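Local coordinates for protein cystathionine gamma-synthase (Xanthomonas oryzae pv. oryzae KACC 10331, PDB 6LD7) that probably makes cystathionine with pyridoxal 5'-phosphate as cofactor, a step of the methionine biosynthesis pathway, at residues 96-101 against 148-153; 102-107 against 127-132; 86-91 against 116-121; 77-82 against 225-230; 152-157 against 169-174. The protein carries 1 engineered substitution. All coordinates share one frame; numbering follows the deposited sequence.

Interaction 1 (96-101 against 148-153); sequences NAVLQP and SPKLVL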
# COMPACT_ATOMS: atom_id res chain seq x y z
N ASN C 96 -31.51 -1.53 0.50
CA ASN C 96 -31.87 -0.26 -0.14
C ASN C 96 -32.22 -0.48 -1.61
O ASN C 96 -33.10 0.20 -2.12
CB ASN C 96 -30.72 0.73 -0.04
CG ASN C 96 -30.64 1.39 1.32
OD1 ASN C 96 -31.33 2.39 1.55
ND2 ASN C 96 -29.79 0.87 2.19
N ALA C 97 -31.60 -1.38 -2.34
CA ALA C 97 -31.96 -1.51 -3.76
C ALA C 97 -33.30 -2.23 -3.89
O ALA C 97 -34.01 -2.05 -4.88
CB ALA C 97 -30.93 -2.27 -4.52
N VAL C 98 -33.61 -3.11 -2.97
CA VAL C 98 -34.74 -4.01 -3.19
C VAL C 98 -35.98 -3.59 -2.42
O VAL C 98 -37.02 -3.95 -2.90
CB VAL C 98 -34.36 -5.45 -2.85
CG1 VAL C 98 -35.51 -6.37 -3.00
CG2 VAL C 98 -33.30 -5.92 -3.80
N LEU C 99 -35.90 -3.16 -1.19
CA LEU C 99 -37.09 -3.00 -0.32
C LEU C 99 -37.52 -1.53 -0.23
O LEU C 99 -36.70 -0.62 -0.48
CB LEU C 99 -36.72 -3.44 1.10
CG LEU C 99 -36.28 -4.88 1.26
CD1 LEU C 99 -35.86 -5.21 2.67
CD2 LEU C 99 -37.44 -5.76 0.90
N GLN C 100 -38.75 -1.30 0.17
CA GLN C 100 -39.34 0.01 0.53
C GLN C 100 -40.45 -0.20 1.56
O GLN C 100 -40.94 -1.35 1.70
CB GLN C 100 -39.89 0.65 -0.74
CG GLN C 100 -41.06 -0.11 -1.34
CD GLN C 100 -41.46 0.61 -2.60
OE1 GLN C 100 -40.71 1.39 -3.14
NE2 GLN C 100 -42.68 0.41 -3.05
N PRO C 101 -40.92 0.85 2.29
CA PRO C 101 -41.96 0.66 3.32
C PRO C 101 -43.15 -0.06 2.71
O PRO C 101 -43.46 0.14 1.55
CB PRO C 101 -42.26 2.11 3.80
CG PRO C 101 -40.88 2.73 3.64
CD PRO C 101 -40.47 2.25 2.25
N SER C 148 -46.71 -13.06 1.18
CA SER C 148 -46.23 -12.39 -0.05
C SER C 148 -45.02 -11.51 0.25
O SER C 148 -45.05 -10.34 0.00
CB SER C 148 -47.30 -11.55 -0.66
OG SER C 148 -48.27 -12.40 -1.19
N PRO C 149 -43.88 -12.00 0.75
CA PRO C 149 -42.76 -11.13 1.07
C PRO C 149 -42.09 -10.63 -0.20
O PRO C 149 -42.21 -11.24 -1.26
CB PRO C 149 -41.84 -12.04 1.91
CG PRO C 149 -42.18 -13.44 1.45
CD PRO C 149 -43.63 -13.41 1.02
N LYS C 150 -41.33 -9.53 -0.11
CA LYS C 150 -40.61 -9.05 -1.30
C LYS C 150 -39.31 -9.84 -1.46
O LYS C 150 -38.81 -10.02 -2.59
CB LYS C 150 -40.30 -7.57 -1.11
CG LYS C 150 -39.58 -6.93 -2.28
CD LYS C 150 -40.52 -6.74 -3.42
CE LYS C 150 -39.72 -6.59 -4.67
NZ LYS C 150 -39.46 -5.17 -4.81
N LEU C 151 -38.67 -10.15 -0.35
CA LEU C 151 -37.28 -10.65 -0.41
C LEU C 151 -37.16 -11.68 0.67
O LEU C 151 -37.66 -11.40 1.78
CB LEU C 151 -36.31 -9.47 -0.11
CG LEU C 151 -34.81 -9.78 -0.11
CD1 LEU C 151 -34.43 -10.32 -1.46
CD2 LEU C 151 -34.01 -8.49 0.19
N VAL C 152 -36.41 -12.74 0.39
CA VAL C 152 -36.06 -13.80 1.36
C VAL C 152 -34.57 -13.92 1.40
O VAL C 152 -33.97 -14.07 0.35
CB VAL C 152 -36.66 -15.15 0.92
CG1 VAL C 152 -36.23 -16.24 1.86
CG2 VAL C 152 -38.14 -15.05 0.79
N LEU C 153 -34.03 -13.87 2.58
CA LEU C 153 -32.59 -14.03 2.83
C LEU C 153 -32.36 -15.50 3.24
O LEU C 153 -33.02 -15.99 4.21
CB LEU C 153 -32.09 -13.05 3.91
CG LEU C 153 -30.71 -13.37 4.51
CD1 LEU C 153 -29.64 -13.11 3.51
CD2 LEU C 153 -30.43 -12.53 5.76
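Where helix 87-98 runs out, Val98 and Leu99 settle against Lys150, just before strand 151-155, and Leu151, its first residue. Val98 carries CG1 anti to its backbone N (chi1 177°), which directs this methyl to 4.1 Å from CD2 of Leu151; the side chains meet at about a right angle. Leu99, the first residue to leave the helical conformation, slips in beside them. Its CD2 lies 3.9 Å from CB of Lys150 and 4.0 Å from CB of Leu151, and its branch passes the lysine chain running the opposite way. The contact joins the end of the helix to the large sheet of this fold type I enzyme, with Leu105 and Leu180 also packing on these side chains. Lys150 leaves the backbone extended, then bends at chi2 and again at chi4 (-90°), curling NZ back to the carbonyl O of Val98 in a weak hydrogen bond of 3.3 Å. An ammonium group beside the carbonyl end of a helix is probably favoured electrostatically. Lys125 of the second subunit uses its NZ in a similar way, bonding to the backbone oxygens of Asn96 and Leu99.

Interaction 2 (102-107 against 127-132); sequences GDTLVV and HFALIT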
# COMPACT_ATOMS: atom_id res chain seq x y z
N GLY C 102 -43.76 -0.91 3.50
CA GLY C 102 -44.84 -1.82 3.09
C GLY C 102 -44.31 -3.17 2.59
O GLY C 102 -45.12 -4.08 2.48
N ASP C 103 -43.03 -3.31 2.24
CA ASP C 103 -42.47 -4.60 1.80
C ASP C 103 -42.07 -5.36 3.07
O ASP C 103 -41.69 -4.76 4.06
CB ASP C 103 -41.21 -4.51 0.95
CG ASP C 103 -41.42 -3.95 -0.41
OD1 ASP C 103 -42.56 -3.91 -0.78
OD2 ASP C 103 -40.43 -3.52 -1.08
N THR C 104 -42.01 -6.67 2.93
CA THR C 104 -41.61 -7.58 4.00
C THR C 104 -40.38 -8.34 3.54
O THR C 104 -40.32 -8.79 2.39
CB THR C 104 -42.81 -8.50 4.35
OG1 THR C 104 -43.82 -7.75 5.03
CG2 THR C 104 -42.38 -9.54 5.34
N LEU C 105 -39.50 -8.56 4.48
CA LEU C 105 -38.27 -9.33 4.31
C LEU C 105 -38.37 -10.55 5.23
O LEU C 105 -38.65 -10.41 6.44
CB LEU C 105 -37.08 -8.47 4.74
CG LEU C 105 -35.77 -9.23 4.94
CD1 LEU C 105 -35.24 -9.65 3.57
CD2 LEU C 105 -34.72 -8.36 5.66
N VAL C 106 -38.05 -11.70 4.67
CA VAL C 106 -37.95 -12.93 5.47
C VAL C 106 -36.49 -13.19 5.79
O VAL C 106 -35.70 -13.20 4.91
CB VAL C 106 -38.55 -14.12 4.70
CG1 VAL C 106 -38.50 -15.35 5.57
CG2 VAL C 106 -39.96 -13.80 4.27
N VAL C 107 -36.20 -13.44 7.06
CA VAL C 107 -34.84 -13.62 7.63
C VAL C 107 -34.80 -14.96 8.34
O VAL C 107 -35.70 -15.26 9.11
CB VAL C 107 -34.62 -12.49 8.64
CG1 VAL C 107 -33.34 -12.67 9.35
CG2 VAL C 107 -34.64 -11.21 7.87
N HIS C 127 -38.70 1.02 7.80
CA HIS C 127 -38.17 0.92 6.41
C HIS C 127 -38.79 -0.27 5.65
O HIS C 127 -38.86 -0.24 4.38
CB HIS C 127 -36.62 0.86 6.44
CG HIS C 127 -35.94 2.15 6.73
ND1 HIS C 127 -36.62 3.24 7.31
CD2 HIS C 127 -34.66 2.53 6.53
CE1 HIS C 127 -35.74 4.21 7.51
NE2 HIS C 127 -34.56 3.80 7.05
N PHE C 128 -39.22 -1.27 6.38
CA PHE C 128 -39.77 -2.54 5.83
C PHE C 128 -40.21 -3.34 7.05
O PHE C 128 -39.86 -2.91 8.18
CB PHE C 128 -38.77 -3.33 4.94
CG PHE C 128 -37.41 -3.53 5.53
CD1 PHE C 128 -37.18 -4.49 6.50
CD2 PHE C 128 -36.33 -2.71 5.13
CE1 PHE C 128 -35.93 -4.60 7.09
CE2 PHE C 128 -35.07 -2.87 5.69
CZ PHE C 128 -34.88 -3.77 6.71
N ALA C 129 -40.97 -4.42 6.83
CA ALA C 129 -41.36 -5.34 7.92
C ALA C 129 -40.51 -6.63 7.79
O ALA C 129 -40.06 -6.98 6.70
CB ALA C 129 -42.85 -5.62 7.82
N LEU C 130 -40.24 -7.25 8.91
CA LEU C 130 -39.47 -8.50 9.10
C LEU C 130 -40.43 -9.65 9.40
O LEU C 130 -41.26 -9.43 10.25
CB LEU C 130 -38.66 -8.40 10.38
CG LEU C 130 -37.48 -7.50 10.32
CD1 LEU C 130 -36.64 -7.75 11.57
CD2 LEU C 130 -36.74 -7.79 9.02
N ILE C 131 -40.18 -10.80 8.84
CA ILE C 131 -40.74 -12.11 9.25
C ILE C 131 -39.54 -12.99 9.57
O ILE C 131 -38.63 -13.08 8.75
CB ILE C 131 -41.63 -12.73 8.16
CG1 ILE C 131 -42.90 -11.91 7.94
CG2 ILE C 131 -42.06 -14.14 8.54
CD1 ILE C 131 -43.61 -12.31 6.66
N THR C 132 -39.51 -13.62 10.73
CA THR C 132 -38.47 -14.60 11.04
C THR C 132 -39.00 -16.01 10.72
O THR C 132 -40.18 -16.25 10.80
CB THR C 132 -37.82 -14.31 12.38
OG1 THR C 132 -37.73 -15.64 12.90
CG2 THR C 132 -38.54 -13.34 13.27
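Thr104 and Ile131 meet obliquely on one face of a parallel strand pair, CG2 of the threonine against CD1 of the isoleucine; the modelled 3.3 Å is tighter than van der Waals contact and doubtful in its exact value. With OG1 beside the backbone N (chi1 -72°), CG2 stands anti to that N and faces the isoleucine, while OG1 lies 3.6 Å from CB of Ala129. Val106 shares this face. On the other face Leu105 and Leu130 lie alongside each other, pointing the same way, with their CD2 atoms 4.0 Å apart; CD2 of Leu130 also reaches CG2 of Val107 at 4.2 Å and sits at the edge of the Phe128 ring, in its plane. CG of Phe128 lies between its N and carbonyl carbon (chi1 49°), which sets the ring beside both leucines; CD2 of Leu105 approaches it obliquely, 4.2 Å from CE1. Four backbone bonds fix the register: Ala129 N to Asp103 O (2.9 Å), Leu105 N to Ala129 O, Ile131 N to Leu105 O and Val107 N to Ile131 O. The strands belong to a beta-alpha-beta unit whose helix 113-124 packs on Val107, Leu130 and Thr132, while Ala144 of helix 138-145 lies against Val106 and Ile131. Strand 129-133 is outermost within the chain, and strand 151-155 flanks strand 104-108 on its other side.

Interaction 3 (86-91 against 116-121); sequences TGMGAI and WRLFNA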
# COMPACT_ATOMS: atom_id res chain seq x y z
N THR C 86 -17.63 -2.99 3.33
CA THR C 86 -17.75 -4.11 4.27
C THR C 86 -18.81 -5.09 3.82
O THR C 86 -19.70 -4.74 2.94
CB THR C 86 -18.12 -3.57 5.65
OG1 THR C 86 -19.44 -3.03 5.69
CG2 THR C 86 -17.18 -2.48 6.12
N GLY C 87 -18.79 -6.26 4.41
CA GLY C 87 -19.90 -7.24 4.20
C GLY C 87 -21.24 -6.68 4.65
O GLY C 87 -22.24 -6.84 3.95
N MET C 88 -21.28 -6.02 5.80
CA MET C 88 -22.54 -5.39 6.25
C MET C 88 -23.01 -4.37 5.21
O MET C 88 -24.17 -4.20 5.09
CB MET C 88 -22.42 -4.67 7.60
CG MET C 88 -22.36 -5.64 8.81
SD MET C 88 -23.69 -6.92 8.78
CE MET C 88 -25.04 -5.82 8.39
N GLY C 89 -22.10 -3.66 4.56
CA GLY C 89 -22.47 -2.70 3.51
C GLY C 89 -23.09 -3.38 2.33
O GLY C 89 -23.95 -2.80 1.70
N ALA C 90 -22.66 -4.59 2.02
CA ALA C 90 -23.27 -5.41 0.97
C ALA C 90 -24.73 -5.75 1.32
O ALA C 90 -25.57 -5.61 0.46
CB ALA C 90 -22.45 -6.67 0.72
N ILE C 91 -25.00 -6.13 2.55
CA ILE C 91 -26.37 -6.36 3.06
C ILE C 91 -27.17 -5.06 3.02
O ILE C 91 -28.27 -5.05 2.42
CB ILE C 91 -26.33 -7.01 4.45
CG1 ILE C 91 -25.69 -8.38 4.29
CG2 ILE C 91 -27.74 -7.11 5.01
CD1 ILE C 91 -25.30 -9.01 5.57
N TRP C 116 -28.91 -9.40 11.80
CA TRP C 116 -30.09 -9.18 12.71
C TRP C 116 -30.09 -7.72 13.25
O TRP C 116 -31.18 -7.11 13.31
CB TRP C 116 -30.15 -10.20 13.89
CG TRP C 116 -30.99 -11.38 13.54
CD1 TRP C 116 -30.58 -12.70 13.30
CD2 TRP C 116 -32.41 -11.35 13.27
NE1 TRP C 116 -31.66 -13.45 12.88
CE2 TRP C 116 -32.79 -12.65 12.83
CE3 TRP C 116 -33.39 -10.34 13.34
CZ2 TRP C 116 -34.12 -12.96 12.57
CZ3 TRP C 116 -34.68 -10.64 12.97
CH2 TRP C 116 -35.05 -11.94 12.64
N ARG C 117 -28.94 -7.22 13.73
CA ARG C 117 -28.84 -5.85 14.33
C ARG C 117 -29.31 -4.82 13.29
O ARG C 117 -30.18 -3.96 13.62
CB ARG C 117 -27.41 -5.66 14.80
CG ARG C 117 -27.03 -4.22 15.10
CD ARG C 117 -25.62 -3.98 15.56
NE ARG C 117 -24.41 -4.49 14.87
CZ ARG C 117 -24.06 -4.72 13.51
NH1 ARG C 117 -24.82 -4.63 12.35
NH2 ARG C 117 -22.78 -5.08 13.41
N LEU C 118 -28.85 -4.97 12.04
CA LEU C 118 -29.20 -4.03 10.96
C LEU C 118 -30.69 -4.19 10.60
O LEU C 118 -31.42 -3.13 10.58
CB LEU C 118 -28.28 -4.21 9.74
CG LEU C 118 -28.65 -3.32 8.57
CD1 LEU C 118 -28.65 -1.82 8.97
CD2 LEU C 118 -27.76 -3.57 7.38
N PHE C 119 -31.17 -5.42 10.41
CA PHE C 119 -32.60 -5.63 10.10
C PHE C 119 -33.45 -5.08 11.24
O PHE C 119 -34.38 -4.40 10.94
CB PHE C 119 -32.95 -7.10 9.86
CG PHE C 119 -32.10 -7.80 8.85
CD1 PHE C 119 -31.60 -7.13 7.74
CD2 PHE C 119 -31.85 -9.15 8.95
CE1 PHE C 119 -30.83 -7.79 6.78
CE2 PHE C 119 -31.06 -9.80 8.02
CZ PHE C 119 -30.54 -9.13 6.94
N ASN C 120 -33.15 -5.34 12.50
CA ASN C 120 -34.01 -4.83 13.60
C ASN C 120 -34.02 -3.32 13.66
O ASN C 120 -35.09 -2.79 13.81
CB ASN C 120 -33.68 -5.38 15.00
CG ASN C 120 -34.13 -6.83 15.10
OD1 ASN C 120 -35.18 -7.18 14.53
ND2 ASN C 120 -33.28 -7.70 15.63
N ALA C 121 -32.89 -2.66 13.40
CA ALA C 121 -32.78 -1.18 13.53
C ALA C 121 -33.59 -0.54 12.42
O ALA C 121 -34.38 0.40 12.71
CB ALA C 121 -31.32 -0.74 13.53
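Met88 and Ile91, both in the first turns of helix 87-98, reach across to Arg117, Leu118 and Phe119 of helix 113-124. The methionine chain is folded, turning at chi2 and chi3 as well as leaving the backbone with CG beside its N, and this hook delivers CE to the opposite helix. CE lies 3.7 Å from CD2 and 3.9 Å from CB of Leu118, the two side chains sliding past each other in opposite directions. The same methyl stands at the edge of the Arg117 guanidinium, near its plane, 4.1 Å from NH1. Ile91 places CG1 beside its backbone N (chi1 -65°), which leaves CG2 anti to N; this branch touches CE1 of Phe119 at 3.6 Å and CZ at 4.0 Å, the side chains crossing at about a right angle. Thr86 caps the helix, its OG1 accepting from Gly89 N at 3.0 Å, and also bonds Gly241 O of the second subunit. Gly87 N and Met88 N bind phosphate oxygens of the pyridoxal-lysine at position 209, so the helix start is part of the cofactor site. No hydrogen bond links the two segments: across them the contact is mainly apolar, with one methyl at the guanidinium edge, while the helix N terminus and its backbone N-H groups probably help to stabilise the anionic phosphate.

Interaction 4 (77-82 against 225-230); sequences GGAGGV and RDAELH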
# COMPACT_ATOMS: atom_id res chain seq x y z
N GLY C 77 -21.36 -16.95 -11.43
CA GLY C 77 -22.19 -17.09 -12.63
C GLY C 77 -23.16 -15.95 -12.75
O GLY C 77 -24.28 -16.17 -13.16
N GLY C 78 -22.82 -14.72 -12.35
CA GLY C 78 -23.83 -13.64 -12.45
C GLY C 78 -23.53 -12.63 -13.55
O GLY C 78 -22.50 -12.71 -14.15
N ALA C 79 -24.36 -11.60 -13.69
CA ALA C 79 -24.28 -10.56 -14.72
C ALA C 79 -23.23 -9.52 -14.30
O ALA C 79 -22.64 -8.98 -15.15
CB ALA C 79 -25.66 -9.97 -14.98
N GLY C 80 -22.95 -9.34 -13.04
CA GLY C 80 -21.95 -8.34 -12.59
C GLY C 80 -21.87 -8.35 -11.06
O GLY C 80 -22.80 -8.94 -10.37
N GLY C 81 -20.84 -7.71 -10.54
CA GLY C 81 -20.57 -7.62 -9.11
C GLY C 81 -20.36 -6.19 -8.67
O GLY C 81 -19.79 -5.43 -9.44
N VAL C 82 -20.82 -5.86 -7.47
CA VAL C 82 -20.53 -4.58 -6.82
C VAL C 82 -19.72 -4.90 -5.58
O VAL C 82 -20.11 -5.80 -4.87
CB VAL C 82 -21.84 -3.85 -6.46
CG1 VAL C 82 -21.61 -2.54 -5.78
CG2 VAL C 82 -22.61 -3.58 -7.71
N ARG C 225 -27.78 -12.06 -10.58
CA ARG C 225 -27.98 -12.97 -11.73
C ARG C 225 -28.30 -12.09 -12.93
O ARG C 225 -27.73 -12.32 -13.95
CB ARG C 225 -29.15 -13.94 -11.43
CG ARG C 225 -29.32 -15.12 -12.39
CD ARG C 225 -30.38 -16.18 -11.84
NE ARG C 225 -31.70 -15.69 -12.37
CZ ARG C 225 -32.85 -15.32 -11.73
NH1 ARG C 225 -33.12 -15.47 -10.44
NH2 ARG C 225 -33.83 -14.84 -12.47
N ASP C 226 -29.19 -11.13 -12.76
CA ASP C 226 -29.76 -10.34 -13.89
C ASP C 226 -29.06 -8.97 -14.02
O ASP C 226 -28.88 -8.28 -12.97
CB ASP C 226 -31.27 -10.28 -13.68
CG ASP C 226 -32.00 -9.37 -14.64
OD1 ASP C 226 -31.96 -8.13 -14.45
OD2 ASP C 226 -32.59 -9.89 -15.58
N ALA C 227 -28.79 -8.56 -15.28
CA ALA C 227 -28.07 -7.34 -15.67
C ALA C 227 -28.82 -6.11 -15.13
O ALA C 227 -28.19 -5.13 -14.61
CB ALA C 227 -27.89 -7.27 -17.20
N GLU C 228 -30.11 -6.16 -15.15
CA GLU C 228 -30.90 -4.99 -14.75
C GLU C 228 -30.81 -4.85 -13.22
O GLU C 228 -30.60 -3.74 -12.78
CB GLU C 228 -32.31 -5.12 -15.31
CG GLU C 228 -33.31 -4.11 -14.77
CD GLU C 228 -34.72 -4.38 -15.32
OE1 GLU C 228 -35.73 -3.96 -14.66
OE2 GLU C 228 -34.82 -5.06 -16.42
N LEU C 229 -30.91 -5.91 -12.43
CA LEU C 229 -30.76 -5.71 -10.97
C LEU C 229 -29.31 -5.23 -10.66
O LEU C 229 -29.07 -4.47 -9.68
CB LEU C 229 -31.02 -7.02 -10.26
CG LEU C 229 -31.77 -6.96 -8.96
CD1 LEU C 229 -31.55 -8.23 -8.17
CD2 LEU C 229 -31.61 -5.67 -8.17
N HIS C 230 -28.33 -5.77 -11.38
CA HIS C 230 -26.91 -5.36 -11.25
C HIS C 230 -26.77 -3.83 -11.38
O HIS C 230 -26.12 -3.22 -10.53
CB HIS C 230 -26.02 -6.11 -12.22
CG HIS C 230 -24.65 -5.58 -12.27
ND1 HIS C 230 -23.82 -5.59 -11.16
CD2 HIS C 230 -23.98 -4.94 -13.25
CE1 HIS C 230 -22.67 -4.99 -11.48
NE2 HIS C 230 -22.74 -4.63 -12.77
O HOH W 1 -26.30 -14.22 -14.82
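His230 lies flat over the backbone at Gly80, whose CA stands 3.6 Å from the ring centroid and only 11° off its normal, a CH-pi contact over one face. The ring also overlaps the peptide that follows: ND1 is 3.4 Å from C of Gly80, and CE1 is 3.4 Å from N of Gly81. With no side chain on Gly80, the imidazole can rest directly on the main chain. It is brought there by CG standing anti to the histidine's backbone N (chi1 171°), and CG2 of Val82 comes obliquely to CE1 from further along the strand. At the other end of the contact, CB of Ala79 fits against the turn entering helix 227-240, 3.3 Å from Arg225 O and 3.4 Å from Ala227 N. A water, doubtfully placed, links Gly77 O to Arg225 O. One shell out, Asp226 caps the helix: OD1 takes Leu229 N at 3.2 Å through its anti lone pair and, weakly, Glu228 N. NH1 of Arg225 forms a salt bridge with Asp201. Ala224 pairs through its backbone with Ala79 and Gly80, and helix 227-240 packs here on edge strand 80-84. Strand 220-224, antiparallel between strands 80-84 and 202-206 in an otherwise parallel sheet, is characteristic of the large domain of fold type I pyridoxal phosphate enzymes.

Interaction 5 (152-157 against 169-174); sequences VLIETP and FVIEAA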
# COMPACT_ATOMS: atom_id res chain seq x y z
N VAL C 152 -36.41 -12.74 0.39
CA VAL C 152 -36.06 -13.80 1.36
C VAL C 152 -34.57 -13.92 1.40
O VAL C 152 -33.97 -14.07 0.35
CB VAL C 152 -36.66 -15.15 0.92
CG1 VAL C 152 -36.23 -16.24 1.86
CG2 VAL C 152 -38.14 -15.05 0.79
N LEU C 153 -34.03 -13.87 2.58
CA LEU C 153 -32.59 -14.03 2.83
C LEU C 153 -32.36 -15.50 3.24
O LEU C 153 -33.02 -15.99 4.21
CB LEU C 153 -32.09 -13.05 3.91
CG LEU C 153 -30.71 -13.37 4.51
CD1 LEU C 153 -29.64 -13.11 3.51
CD2 LEU C 153 -30.43 -12.53 5.76
N ILE C 154 -31.36 -16.12 2.62
CA ILE C 154 -30.86 -17.44 3.02
C ILE C 154 -29.42 -17.32 3.45
O ILE C 154 -28.62 -16.76 2.70
CB ILE C 154 -30.99 -18.40 1.86
CG1 ILE C 154 -32.40 -18.45 1.33
CG2 ILE C 154 -30.45 -19.75 2.24
CD1 ILE C 154 -32.48 -19.17 0.07
N GLU C 155 -29.06 -17.94 4.56
CA GLU C 155 -27.64 -17.98 4.97
C GLU C 155 -27.31 -19.44 5.25
O GLU C 155 -27.78 -20.07 6.30
CB GLU C 155 -27.39 -17.09 6.18
CG GLU C 155 -25.94 -17.02 6.62
CD GLU C 155 -25.75 -16.22 7.90
OE1 GLU C 155 -24.83 -16.67 8.70
OE2 GLU C 155 -26.56 -15.17 8.09
N THR C 156 -26.61 -20.07 4.31
CA THR C 156 -26.29 -21.50 4.48
C THR C 156 -24.85 -21.76 4.12
O THR C 156 -24.46 -21.45 3.00
CB THR C 156 -26.75 -22.52 3.42
OG1 THR C 156 -27.42 -22.16 2.20
CG2 THR C 156 -27.14 -23.80 4.04
N PRO C 157 -24.13 -22.61 4.87
CA PRO C 157 -24.51 -23.08 6.20
C PRO C 157 -24.63 -21.95 7.23
O PRO C 157 -23.99 -20.91 7.04
CB PRO C 157 -23.29 -23.93 6.64
CG PRO C 157 -22.63 -24.31 5.37
CD PRO C 157 -22.81 -23.07 4.52
N PHE C 169 -35.20 -25.98 -2.89
CA PHE C 169 -36.54 -25.98 -2.22
C PHE C 169 -36.94 -24.52 -1.93
O PHE C 169 -38.08 -24.04 -2.32
CB PHE C 169 -36.49 -26.84 -0.94
CG PHE C 169 -37.70 -26.69 -0.05
CD1 PHE C 169 -38.95 -27.08 -0.49
CD2 PHE C 169 -37.57 -26.24 1.26
CE1 PHE C 169 -40.08 -26.90 0.31
CE2 PHE C 169 -38.68 -26.07 2.07
CZ PHE C 169 -39.95 -26.38 1.59
N VAL C 170 -36.06 -23.79 -1.24
CA VAL C 170 -36.47 -22.43 -0.77
C VAL C 170 -36.69 -21.51 -1.96
O VAL C 170 -37.73 -20.80 -1.99
CB VAL C 170 -35.50 -21.83 0.24
CG1 VAL C 170 -35.85 -20.39 0.60
CG2 VAL C 170 -35.51 -22.69 1.47
N ILE C 171 -35.76 -21.56 -2.92
CA ILE C 171 -35.77 -20.58 -4.03
C ILE C 171 -36.99 -20.85 -4.92
O ILE C 171 -37.67 -19.89 -5.26
CB ILE C 171 -34.43 -20.63 -4.77
CG1 ILE C 171 -33.30 -20.09 -3.89
CG2 ILE C 171 -34.51 -19.96 -6.10
CD1 ILE C 171 -31.90 -20.37 -4.45
N GLU C 172 -37.28 -22.09 -5.28
CA GLU C 172 -38.50 -22.37 -6.10
C GLU C 172 -39.75 -21.99 -5.33
O GLU C 172 -40.63 -21.42 -5.95
CB GLU C 172 -38.66 -23.86 -6.43
CG GLU C 172 -37.56 -24.36 -7.38
CD GLU C 172 -37.46 -23.68 -8.73
OE1 GLU C 172 -38.43 -22.97 -9.17
OE2 GLU C 172 -36.40 -23.86 -9.36
N ALA C 173 -39.87 -22.24 -4.03
CA ALA C 173 -41.11 -21.81 -3.30
C ALA C 173 -41.22 -20.27 -3.29
O ALA C 173 -42.31 -19.71 -3.49
CB ALA C 173 -41.14 -22.38 -1.90
N ALA C 174 -40.10 -19.56 -3.06
CA ALA C 174 -40.10 -18.08 -3.08
C ALA C 174 -40.57 -17.59 -4.45
O ALA C 174 -41.38 -16.68 -4.51
CB ALA C 174 -38.72 -17.51 -2.73
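Ile154 leaves the strand with CG1 beside its backbone N (chi1 -54°) and continues extended to CD1, while Val170 holds CG1 anti to its own N (chi1 174°); the two side chains therefore reach toward each other, tip to tip. CD1 of Ile154 ends 3.6 Å from CG1 of Val170 and 4.0 Å from its CB. The same methyl touches CG1 of Ile171 at 4.1 Å, so the end of the isoleucine is received by two consecutive residues of the helix. Two positions earlier on the strand, and on the same face, Val152 packs more loosely on the same helix: its CG1 lies 4.4 Å from CG1 of Val170, and its CG2 lies 4.3 Å from CB of Ala174. The small side chain of Ala174, one turn beyond Val170, is consistent with the close backbone approach here, CA of Val152 to CA of Ala174 7.4 Å. All five residues are buried, and the contact is wholly apolar, with no hydrogen bond across it. Leu145 of helix 138-145 and Leu135 add to the same core, packing on Val152 and Ile154 respectively. Leu153 points from the strand to the reverse side, where it meets Phe119 of helix 113-124. Segment 169-174 runs at 176° to strand residues 152-155, as part of the returning element of the beta-alpha-beta unit formed by strand 151-155, helix 167-176 and strand 180-184, within a sheet covered by helices on both faces.

In the fold
Following the chain from the N terminus, 77-82 comes first but finds its partner only at 225-230, so interaction 4 closes the longest loop and encloses the other four. Next, helix 87-98 supplies a segment to interaction 3 at its start and to interaction 1 at its end. Interaction 3 crosses both interaction 1 and interaction 2, since 116-121 falls within the loops these two close; interaction 2 lies wholly within that of interaction 1. Interaction 5 begins on Val152 and Leu153, where interaction 1 ends, and follows 2 and 3 in series. Interaction 3 touches interactions 1 and 5 through packing between their segments, and all but interaction 3 contain a strand of the seven-stranded sheet.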